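Local structure of trans-4-hydroxy-L-proline dehydratase (Clostridioides difficile 70-100-2010, 6VXC) at residues V455-F460 against D752-Q757; L767-N772 against D788-L793; E87-E92 against T275-I280. The protein uses glycyl radical chemistry to dehydrate trans-4-hydroxy-L-proline to (S)-1-pyrroline-5-carboxylate in the anaerobic breakdown of hydroxyproline. All blocks are in the same frame, centred on the assembly; numbering follows the deposited sequence.

In the fold
Along the chain the contacts come in series: contact 3 closes first, then contact 1, then contact 2. Contact 1 lies nearest the centre of the chain. It joins the hairpin strand 456-458 to strand 755-759 of a mixed sheet. Contact 2 follows closely, because helix 763-771 comes directly after that strand. Their centres are nonetheless about 29 Å apart, with nearest atoms about 9 Å apart. Contact 3 sits among helices, its centre about 29 Å from that of contact 1 and about 35 Å from that of contact 2. Contact 1 thus links the pyruvate formate lyase-like and glycine radical family regions of the chain, while the other two each stay within one.

Contact 1 (V455-F460 against D752-Q757); sequences VETGCF and DGHHIQ
Val455 faces two neighbouring histidines, His754 and His755, and offers each a different part of itself. The setting is the cysteine loop of a glycyl radical enzyme. Strands 450-452 and 456-458 form its antiparallel hairpin, and the turn between them holds Cys454, probably the cysteine that carries the radical. Strand 755-759 lies in the mixed sheet beside it. The two backbones stay apart, with Val455 CA 7.1 Å from His755 CA. Side chains bridge the gap.

Val455 CG1 sits over one face of the His755 imidazole, 3.6 Å from the ring centroid. The methyl is only 7° off the ring normal, so this is a well-centred CH-pi contact. The two side chains cross at about a right angle. His755 ND1 bonds with Leu723 N, which helps to fix the ring that the methyl covers.

His754 meets the backbone instead. Its CG is anti to the backbone N (chi1 176°), which extends the ring toward the hairpin. There NE2 donates to Val455 O at 2.9 Å. The N-H...O angle is 147°; the donor lies in the carbonyl plane, but the oxygen sits somewhat out of the ring plane. Thr457 slides past His754 in the opposite direction, and its OG1 comes obliquely to the ring, 3.2 Å from His754 CE1. Glu435 ties both together, with OE1 bonded to Thr457 OG1 and OE2 to His754 ND1. Both ring nitrogens of His754 are therefore engaged.

Glu456, probably the proton acceptor, points away from 752-757. Its OE2 bonds with His180 and with a glycerol probably left from crystallisation. Glu456 OE1 takes a weak bond from Cys454 N and a short, almost straight one (2.6 Å) from Val455 N, above the carboxylate plane.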
loop_
_atom_site.group_PDB
_atom_site.type_symbol
_atom_site.label_atom_id
_atom_site.label_comp_id
_atom_site.label_asym_id
_atom_site.label_seq_id
_atom_site.Cartn_x
_atom_site.Cartn_y
_atom_site.Cartn_z
ATOM N N VAL A 455 -5.517 2.442 -2.314
ATOM C CA VAL A 455 -6.756 2.473 -3.082
ATOM C C VAL A 455 -6.675 1.523 -4.276
ATOM O O VAL A 455 -7.501 1.603 -5.186
ATOM C CB VAL A 455 -7.075 3.898 -3.581
ATOM C CG1 VAL A 455 -7.289 4.881 -2.407
ATOM C CG2 VAL A 455 -5.969 4.378 -4.573
ATOM N N GLU A 456 -5.696 0.620 -4.288
ATOM C CA GLU A 456 -5.312 -0.064 -5.526
ATOM C C GLU A 456 -6.216 -1.262 -5.819
ATOM O O GLU A 456 -6.321 -2.177 -5.004
ATOM C CB GLU A 456 -3.849 -0.497 -5.461
ATOM C CG GLU A 456 -2.875 0.675 -5.378
ATOM C CD GLU A 456 -2.620 1.130 -3.954
ATOM O OE1 GLU A 456 -3.247 2.116 -3.517
ATOM O OE2 GLU A 456 -1.799 0.489 -3.275
ATOM N N THR A 457 -6.831 -1.259 -7.004
ATOM C CA THR A 457 -7.781 -2.283 -7.434
ATOM C C THR A 457 -7.065 -3.533 -7.925
ATOM O O THR A 457 -6.115 -3.445 -8.708
ATOM C CB THR A 457 -8.647 -1.745 -8.564
ATOM O OG1 THR A 457 -9.315 -0.570 -8.125
ATOM C CG2 THR A 457 -9.682 -2.791 -8.991
ATOM N N GLY A 458 -7.527 -4.693 -7.479
ATOM C CA GLY A 458 -6.918 -5.942 -7.894
ATOM C C GLY A 458 -7.855 -7.115 -7.738
ATOM O O GLY A 458 -8.852 -7.055 -7.010
ATOM N N CYS A 459 -7.513 -8.196 -8.413
ATOM C CA CYS A 459 -8.281 -9.428 -8.331
ATOM C C CYS A 459 -7.608 -10.354 -7.307
ATOM O O CYS A 459 -6.647 -11.068 -7.623
ATOM C CB CYS A 459 -8.416 -10.066 -9.705
ATOM S SG CYS A 459 -9.462 -11.530 -9.648
ATOM N N PHE A 460 -8.141 -10.341 -6.083
ATOM C CA PHE A 460 -7.495 -10.945 -4.911
ATOM C C PHE A 460 -7.201 -12.423 -5.119
ATOM O O PHE A 460 -8.084 -13.193 -5.479
ATOM C CB PHE A 460 -8.399 -10.773 -3.681
ATOM C CG PHE A 460 -8.635 -9.341 -3.277
ATOM C CD1 PHE A 460 -7.838 -8.314 -3.767
ATOM C CD2 PHE A 460 -9.663 -9.026 -2.385
ATOM C CE1 PHE A 460 -8.053 -6.992 -3.375
ATOM C CE2 PHE A 460 -9.882 -7.716 -1.991
ATOM C CZ PHE A 460 -9.081 -6.700 -2.479
ATOM N N ASP A 752 -19.801 7.158 -10.215
ATOM C CA ASP A 752 -18.707 6.217 -10.473
ATOM C C ASP A 752 -17.357 6.681 -9.934
ATOM O O ASP A 752 -16.321 6.234 -10.411
ATOM C CB ASP A 752 -18.616 5.898 -11.970
ATOM C CG ASP A 752 -19.813 5.102 -12.457
ATOM O OD1 ASP A 752 -20.348 4.311 -11.653
ATOM O OD2 ASP A 752 -20.256 5.307 -13.599
ATOM N N GLY A 753 -17.352 7.545 -8.926
ATOM C CA GLY A 753 -16.128 7.801 -8.192
ATOM C C GLY A 753 -15.636 6.538 -7.514
ATOM O O GLY A 753 -16.405 5.646 -7.197
ATOM N N HIS A 754 -14.320 6.446 -7.352
ATOM C CA HIS A 754 -13.669 5.230 -6.886
ATOM C C HIS A 754 -13.588 5.128 -5.363
ATOM O O HIS A 754 -13.822 4.055 -4.796
ATOM C CB HIS A 754 -12.258 5.153 -7.487
ATOM C CG HIS A 754 -11.459 3.996 -6.994
ATOM N ND1 HIS A 754 -11.637 2.715 -7.455
ATOM C CD2 HIS A 754 -10.489 3.927 -6.055
ATOM C CE1 HIS A 754 -10.792 1.905 -6.839
ATOM N NE2 HIS A 754 -10.091 2.616 -5.977
ATOM N N HIS A 755 -13.238 6.224 -4.693
ATOM C CA HIS A 755 -12.819 6.182 -3.303
ATOM C C HIS A 755 -13.007 7.548 -2.662
ATOM O O HIS A 755 -12.801 8.576 -3.307
ATOM C CB HIS A 755 -11.348 5.761 -3.204
ATOM C CG HIS A 755 -10.669 6.211 -1.950
ATOM N ND1 HIS A 755 -10.041 7.434 -1.832
ATOM C CD2 HIS A 755 -10.520 5.594 -0.756
ATOM C CE1 HIS A 755 -9.524 7.545 -0.621
ATOM N NE2 HIS A 755 -9.801 6.439 0.052
ATOM N N ILE A 756 -13.354 7.549 -1.376
ATOM C CA ILE A 756 -13.334 8.766 -0.577
ATOM C C ILE A 756 -13.073 8.380 0.874
ATOM O O ILE A 756 -13.509 7.322 1.343
ATOM C CB ILE A 756 -14.646 9.581 -0.765
ATOM C CG1 ILE A 756 -14.526 11.008 -0.202
ATOM C CG2 ILE A 756 -15.858 8.870 -0.173
ATOM C CD1 ILE A 756 -15.656 11.903 -0.665
ATOM N N GLN A 757 -12.359 9.253 1.587
ATOM C CA GLN A 757 -12.061 9.051 3.000
ATOM C C GLN A 757 -12.013 10.421 3.679
ATOM O O GLN A 757 -11.704 11.422 3.037
ATOM C CB GLN A 757 -10.742 8.312 3.189
ATOM C CG GLN A 757 -9.546 9.083 2.672
ATOM C CD GLN A 757 -8.294 8.220 2.564
ATOM O OE1 GLN A 757 -8.381 6.998 2.400
ATOM N NE2 GLN A 757 -7.129 8.842 2.710
#

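Contact 2 (L767-N772 against D788-L793); sequences LEAQKN and DHFNNL
Helix 763-771 and the 3-10 segment 790-792 come nearest at Ala769 and Asn791, whose CA atoms are 7.8 Å apart. No direct hydrogen bond joins 767-772 to 788-793.

Phe790 carries the contact. A chi1 of -176° turns the ring off the 3-10 backbone and against the helix. Ala769 CB approaches the ring obliquely and touches Phe790 CD2 at 3.7 Å. Gln770 comes from another direction. Its CG lies at the ring edge, near the ring plane, 3.7 Å from Phe790 CZ. Beyond CG the glutamine chain is extended, and its amide plane stands 47° from the ring plane. The amide turns to helix 795-803, where NE2 bonds with Asp799 OD1 and Gln798 OE1; Phe790 is met by CG.

A water bridges the polar side. It donates to Asn791 OD1 at 2.6 Å and, weakly, to Ala769 O at 3.3 Å. The other end of the same amide, ND2, bonds with Pro773 O just after the helix. Asn791 thus reaches the helix weakly, through this water, but bonds directly to the chain that leaves it.

The turn is braced from within. Asn792 ND2 donates nearly straight to Asp788 OD1, with an N-H...O angle of 173°. Asn792 N also bonds with His789 O, and Leu793 N with Phe790 O, both in the i to i+3 pattern of a 3-10 turn. Asp788 OD2 reaches Thr356.

Asp788 and His789 end the second strand of the antiparallel pair 780-782 and 787-789. The loop between these strands holds Gly785, here without its radical. This glycine loop is a hallmark of the glycyl radical enzymes, and the contact packs the turn that follows the second strand against helix 763-771.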
loop_
_atom_site.group_PDB
_atom_site.type_symbol
_atom_site.label_atom_id
_atom_site.label_comp_id
_atom_site.label_asym_id
_atom_site.label_seq_id
_atom_site.Cartn_x
_atom_site.Cartn_y
_atom_site.Cartn_z
ATOM N N LEU A 767 -3.014 22.114 16.126
ATOM C CA LEU A 767 -2.049 23.179 16.400
ATOM C C LEU A 767 -1.450 23.035 17.794
ATOM O O LEU A 767 -0.244 23.217 17.980
ATOM C CB LEU A 767 -2.723 24.537 16.229
ATOM C CG LEU A 767 -3.158 24.853 14.797
ATOM C CD1 LEU A 767 -3.908 26.158 14.752
ATOM C CD2 LEU A 767 -1.964 24.902 13.867
ATOM N N GLU A 768 -2.275 22.686 18.784
ATOM C CA GLU A 768 -1.755 22.414 20.120
ATOM C C GLU A 768 -0.815 21.225 20.108
ATOM O O GLU A 768 0.218 21.234 20.790
ATOM C CB GLU A 768 -2.904 22.163 21.099
ATOM C CG GLU A 768 -3.346 23.392 21.867
ATOM C CD GLU A 768 -2.181 24.047 22.610
ATOM O OE1 GLU A 768 -1.957 25.253 22.411
ATOM O OE2 GLU A 768 -1.466 23.336 23.356
ATOM N N ALA A 769 -1.154 20.189 19.337
ATOM C CA ALA A 769 -0.290 19.018 19.285
ATOM C C ALA A 769 1.081 19.356 18.715
ATOM O O ALA A 769 2.070 18.718 19.080
ATOM C CB ALA A 769 -0.945 17.907 18.471
ATOM N N GLN A 770 1.158 20.329 17.804
ATOM C CA GLN A 770 2.461 20.759 17.295
ATOM C C GLN A 770 3.281 21.450 18.379
ATOM O O GLN A 770 4.507 21.313 18.410
ATOM C CB GLN A 770 2.296 21.694 16.099
ATOM C CG GLN A 770 1.733 21.042 14.866
ATOM C CD GLN A 770 1.646 22.015 13.701
ATOM O OE1 GLN A 770 1.182 23.145 13.859
ATOM N NE2 GLN A 770 2.099 21.583 12.526
ATOM N N LYS A 771 2.626 22.224 19.254
ATOM C CA LYS A 771 3.359 22.920 20.309
ATOM C C LYS A 771 3.769 21.989 21.433
ATOM O O LYS A 771 4.829 22.187 22.028
ATOM C CB LYS A 771 2.541 24.057 20.918
ATOM C CG LYS A 771 2.241 25.243 20.030
ATOM C CD LYS A 771 1.101 26.029 20.668
ATOM C CE LYS A 771 1.519 26.537 22.065
ATOM N NZ LYS A 771 0.369 26.891 22.972
ATOM N N ASN A 772 2.941 21.001 21.754
ATOM C CA ASN A 772 3.167 20.117 22.898
ATOM C C ASN A 772 2.859 18.691 22.485
ATOM O O ASN A 772 1.844 18.116 22.882
ATOM C CB ASN A 772 2.305 20.539 24.093
ATOM C CG ASN A 772 2.721 21.882 24.688
ATOM O OD1 ASN A 772 1.956 22.855 24.654
ATOM N ND2 ASN A 772 3.918 21.928 25.268
ATOM N N ASP A 788 -2.459 7.548 10.681
ATOM C CA ASP A 788 -1.205 7.498 11.420
ATOM C C ASP A 788 -1.274 8.472 12.583
ATOM O O ASP A 788 -2.079 9.397 12.585
ATOM C CB ASP A 788 -0.005 7.827 10.508
ATOM C CG ASP A 788 1.289 7.150 10.962
ATOM O OD1 ASP A 788 1.388 6.757 12.147
ATOM O OD2 ASP A 788 2.210 7.014 10.115
ATOM N N HIS A 789 -0.405 8.270 13.564
ATOM C CA HIS A 789 -0.268 9.252 14.631
ATOM C C HIS A 789 0.263 10.566 14.077
ATOM O O HIS A 789 1.214 10.586 13.294
ATOM C CB HIS A 789 0.659 8.728 15.727
ATOM C CG HIS A 789 0.026 7.694 16.598
ATOM N ND1 HIS A 789 0.089 6.348 16.318
ATOM C CD2 HIS A 789 -0.711 7.811 17.727
ATOM C CE1 HIS A 789 -0.575 5.677 17.242
ATOM N NE2 HIS A 789 -1.066 6.540 18.112
ATOM N N PHE A 790 -0.406 11.660 14.452
ATOM C CA PHE A 790 0.013 12.997 14.061
ATOM C C PHE A 790 1.479 13.258 14.406
ATOM O O PHE A 790 2.210 13.858 13.614
ATOM C CB PHE A 790 -0.926 14.017 14.731
ATOM C CG PHE A 790 -0.680 15.448 14.342
ATOM C CD1 PHE A 790 -1.064 15.920 13.101
ATOM C CD2 PHE A 790 -0.139 16.345 15.258
ATOM C CE1 PHE A 790 -0.851 17.250 12.748
ATOM C CE2 PHE A 790 0.065 17.678 14.922
ATOM C CZ PHE A 790 -0.284 18.130 13.673
ATOM N N ASN A 791 1.934 12.766 15.558
ATOM C CA ASN A 791 3.315 12.941 15.998
ATOM C C ASN A 791 4.327 12.166 15.150
ATOM O O ASN A 791 5.527 12.409 15.296
ATOM C CB ASN A 791 3.480 12.511 17.468
ATOM C CG ASN A 791 2.870 13.499 18.454
ATOM O OD1 ASN A 791 2.529 14.629 18.100
ATOM N ND2 ASN A 791 2.785 13.086 19.722
ATOM N N ASN A 792 3.893 11.218 14.317
ATOM C CA ASN A 792 4.796 10.521 13.404
ATOM C C ASN A 792 5.041 11.290 12.114
ATOM O O ASN A 792 5.791 10.812 11.264
ATOM C CB ASN A 792 4.261 9.132 13.043
ATOM C CG ASN A 792 4.465 8.124 14.160
ATOM O OD1 ASN A 792 5.324 8.295 15.010
ATOM N ND2 ASN A 792 3.679 7.056 14.145
ATOM N N LEU A 793 4.409 12.439 11.934
ATOM C CA LEU A 793 4.473 13.171 10.686
ATOM C C LEU A 793 5.454 14.339 10.794
ATOM O O LEU A 793 5.578 14.970 11.844
ATOM C CB LEU A 793 3.082 13.670 10.305
ATOM C CG LEU A 793 1.937 12.655 10.489
ATOM C CD1 LEU A 793 0.630 13.319 10.175
ATOM C CD2 LEU A 793 2.116 11.394 9.622
HETATM O O HOH W 1 3.531 16.719 16.871
#

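Contact 3 (E87-E92 against T275-I280); sequences ELIVGE and TYHQAI
Ile89 and Ile280 form the tight, buried part of this contact. Ile89 CD1 lies 3.7 Å from Ile280 CG2, and Ile89 CG1 is 3.8 Å from the same methyl. The two side chains cross at about a right angle. Ile280 has CG2 anti to the backbone N, and this branch is the one that meets Ile89. In Ile89 the longer branch does the touching. Its chi2 of -61° bends CD1 round so that it reaches both Ile280 and the ring of His277. It approaches that imidazole obliquely, and the two side chains slide past each other in opposite directions.

The contact joins an irregular loop, 87-92, to the first turn of helix 276-293. A capping box starts this helix. Gln278 N donates to Thr275 OG1 at 3.0 Å, with an angle of 161°. The return bond, from Thr275 N to Gln278 OE1, is weak at 3.4 Å; OE1 also accepts from Glu274 N, just before the helix. Further on, Val90 O accepts a hydrogen bond from Gln281 NE2 and Gly91 O one from Trp284 NE1.

Unlike the two buried isoleucines, His277 is partly exposed and lies toward the solvent side. Leu88 O lies at the edge of its ring, near the ring plane. Leu88 CB points toward the helix, and the side chain also touches Arg326 and Leu330 of helix 324-339. Leu260 of helix 252-267 also touches His277. Gln278 projects away from the loop, is partly exposed, and rests on Thr264 and Val267.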
loop_
_atom_site.group_PDB
_atom_site.type_symbol
_atom_site.label_atom_id
_atom_site.label_comp_id
_atom_site.label_asym_id
_atom_site.label_seq_id
_atom_site.Cartn_x
_atom_site.Cartn_y
_atom_site.Cartn_z
ATOM N N GLU A 87 -2.381 -14.685 24.241
ATOM C CA GLU A 87 -2.709 -14.855 22.836
ATOM C C GLU A 87 -3.627 -16.045 22.612
ATOM O O GLU A 87 -3.560 -17.056 23.311
ATOM C CB GLU A 87 -1.446 -15.009 21.997
ATOM C CG GLU A 87 -0.758 -13.684 21.760
ATOM C CD GLU A 87 0.416 -13.788 20.812
ATOM O OE1 GLU A 87 1.044 -14.870 20.729
ATOM O OE2 GLU A 87 0.698 -12.770 20.138
ATOM N N LEU A 88 -4.507 -15.893 21.633
ATOM C CA LEU A 88 -5.229 -16.986 21.008
ATOM C C LEU A 88 -4.744 -17.276 19.596
ATOM O O LEU A 88 -4.814 -18.424 19.158
ATOM C CB LEU A 88 -6.734 -16.680 20.977
ATOM C CG LEU A 88 -7.510 -16.608 22.306
ATOM C CD1 LEU A 88 -8.953 -16.164 22.097
ATOM C CD2 LEU A 88 -7.488 -17.956 23.019
ATOM N N ILE A 89 -4.251 -16.258 18.887
ATOM C CA ILE A 89 -3.613 -16.394 17.577
ATOM C C ILE A 89 -2.128 -16.121 17.758
ATOM O O ILE A 89 -1.761 -15.092 18.331
ATOM C CB ILE A 89 -4.217 -15.409 16.555
ATOM C CG1 ILE A 89 -5.721 -15.619 16.428
ATOM C CG2 ILE A 89 -3.510 -15.530 15.176
ATOM C CD1 ILE A 89 -6.104 -17.000 15.950
ATOM N N VAL A 90 -1.272 -16.999 17.223
ATOM C CA VAL A 90 0.166 -16.918 17.471
ATOM C C VAL A 90 0.923 -16.722 16.162
ATOM O O VAL A 90 0.466 -17.107 15.076
ATOM C CB VAL A 90 0.709 -18.167 18.207
ATOM C CG1 VAL A 90 0.022 -18.346 19.567
ATOM C CG2 VAL A 90 0.558 -19.395 17.330
ATOM N N GLY A 91 2.107 -16.127 16.288
ATOM C CA GLY A 91 2.986 -15.843 15.168
ATOM C C GLY A 91 3.455 -14.396 15.152
ATOM O O GLY A 91 2.639 -13.466 15.192
ATOM N N GLU A 92 4.771 -14.195 15.107
ATOM C CA GLU A 92 5.393 -12.880 15.005
ATOM C C GLU A 92 6.430 -12.925 13.884
ATOM O O GLU A 92 7.112 -13.937 13.711
ATOM C CB GLU A 92 6.066 -12.459 16.328
ATOM C CG GLU A 92 5.127 -12.189 17.519
ATOM C CD GLU A 92 4.401 -10.837 17.439
ATOM O OE1 GLU A 92 4.885 -9.940 16.713
ATOM O OE2 GLU A 92 3.354 -10.677 18.115
ATOM N N THR A 275 -12.471 -24.791 11.509
ATOM C CA THR A 275 -13.237 -23.895 12.362
ATOM C C THR A 275 -12.846 -22.446 12.074
ATOM O O THR A 275 -11.803 -22.170 11.481
ATOM C CB THR A 275 -13.002 -24.207 13.843
ATOM O OG1 THR A 275 -11.669 -23.824 14.192
ATOM C CG2 THR A 275 -13.183 -25.730 14.132
ATOM N N TYR A 276 -13.708 -21.525 12.518
ATOM C CA TYR A 276 -13.453 -20.091 12.399
ATOM C C TYR A 276 -12.126 -19.712 13.043
ATOM O O TYR A 276 -11.345 -18.936 12.479
ATOM C CB TYR A 276 -14.625 -19.347 13.042
ATOM C CG TYR A 276 -14.595 -17.838 13.169
ATOM C CD1 TYR A 276 -13.909 -17.227 14.205
ATOM C CD2 TYR A 276 -15.351 -17.033 12.312
ATOM C CE1 TYR A 276 -13.929 -15.869 14.357
ATOM C CE2 TYR A 276 -15.383 -15.667 12.460
ATOM C CZ TYR A 276 -14.669 -15.090 13.494
ATOM O OH TYR A 276 -14.674 -13.740 13.683
ATOM N N HIS A 277 -11.878 -20.227 14.245
ATOM C CA HIS A 277 -10.598 -20.028 14.916
ATOM C C HIS A 277 -9.443 -20.520 14.040
ATOM O O HIS A 277 -8.442 -19.825 13.860
ATOM C CB HIS A 277 -10.624 -20.788 16.243
ATOM C CG HIS A 277 -9.506 -20.464 17.174
ATOM N ND1 HIS A 277 -8.237 -20.146 16.747
ATOM C CD2 HIS A 277 -9.452 -20.475 18.523
ATOM C CE1 HIS A 277 -7.460 -19.932 17.794
ATOM N NE2 HIS A 277 -8.173 -20.135 18.886
ATOM N N GLN A 278 -9.572 -21.730 13.490
ATOM C CA GLN A 278 -8.503 -22.276 12.655
ATOM C C GLN A 278 -8.330 -21.475 11.375
ATOM O O GLN A 278 -7.208 -21.362 10.875
ATOM C CB GLN A 278 -8.774 -23.743 12.317
ATOM C CG GLN A 278 -8.580 -24.649 13.506
ATOM C CD GLN A 278 -9.209 -26.011 13.332
ATOM O OE1 GLN A 278 -9.572 -26.415 12.227
ATOM N NE2 GLN A 278 -9.338 -26.729 14.426
ATOM N N ALA A 279 -9.427 -20.945 10.823
ATOM C CA ALA A 279 -9.340 -20.132 9.615
ATOM C C ALA A 279 -8.514 -18.876 9.856
ATOM O O ALA A 279 -7.709 -18.479 9.007
ATOM C CB ALA A 279 -10.733 -19.782 9.101
ATOM N N ILE A 280 -8.695 -18.242 11.014
ATOM C CA ILE A 280 -7.922 -17.045 11.323
ATOM C C ILE A 280 -6.457 -17.393 11.547
ATOM O O ILE A 280 -5.559 -16.685 11.076
ATOM C CB ILE A 280 -8.536 -16.297 12.524
ATOM C CG1 ILE A 280 -9.898 -15.689 12.143
ATOM C CG2 ILE A 280 -7.552 -15.264 13.076
ATOM C CD1 ILE A 280 -10.641 -15.101 13.308
#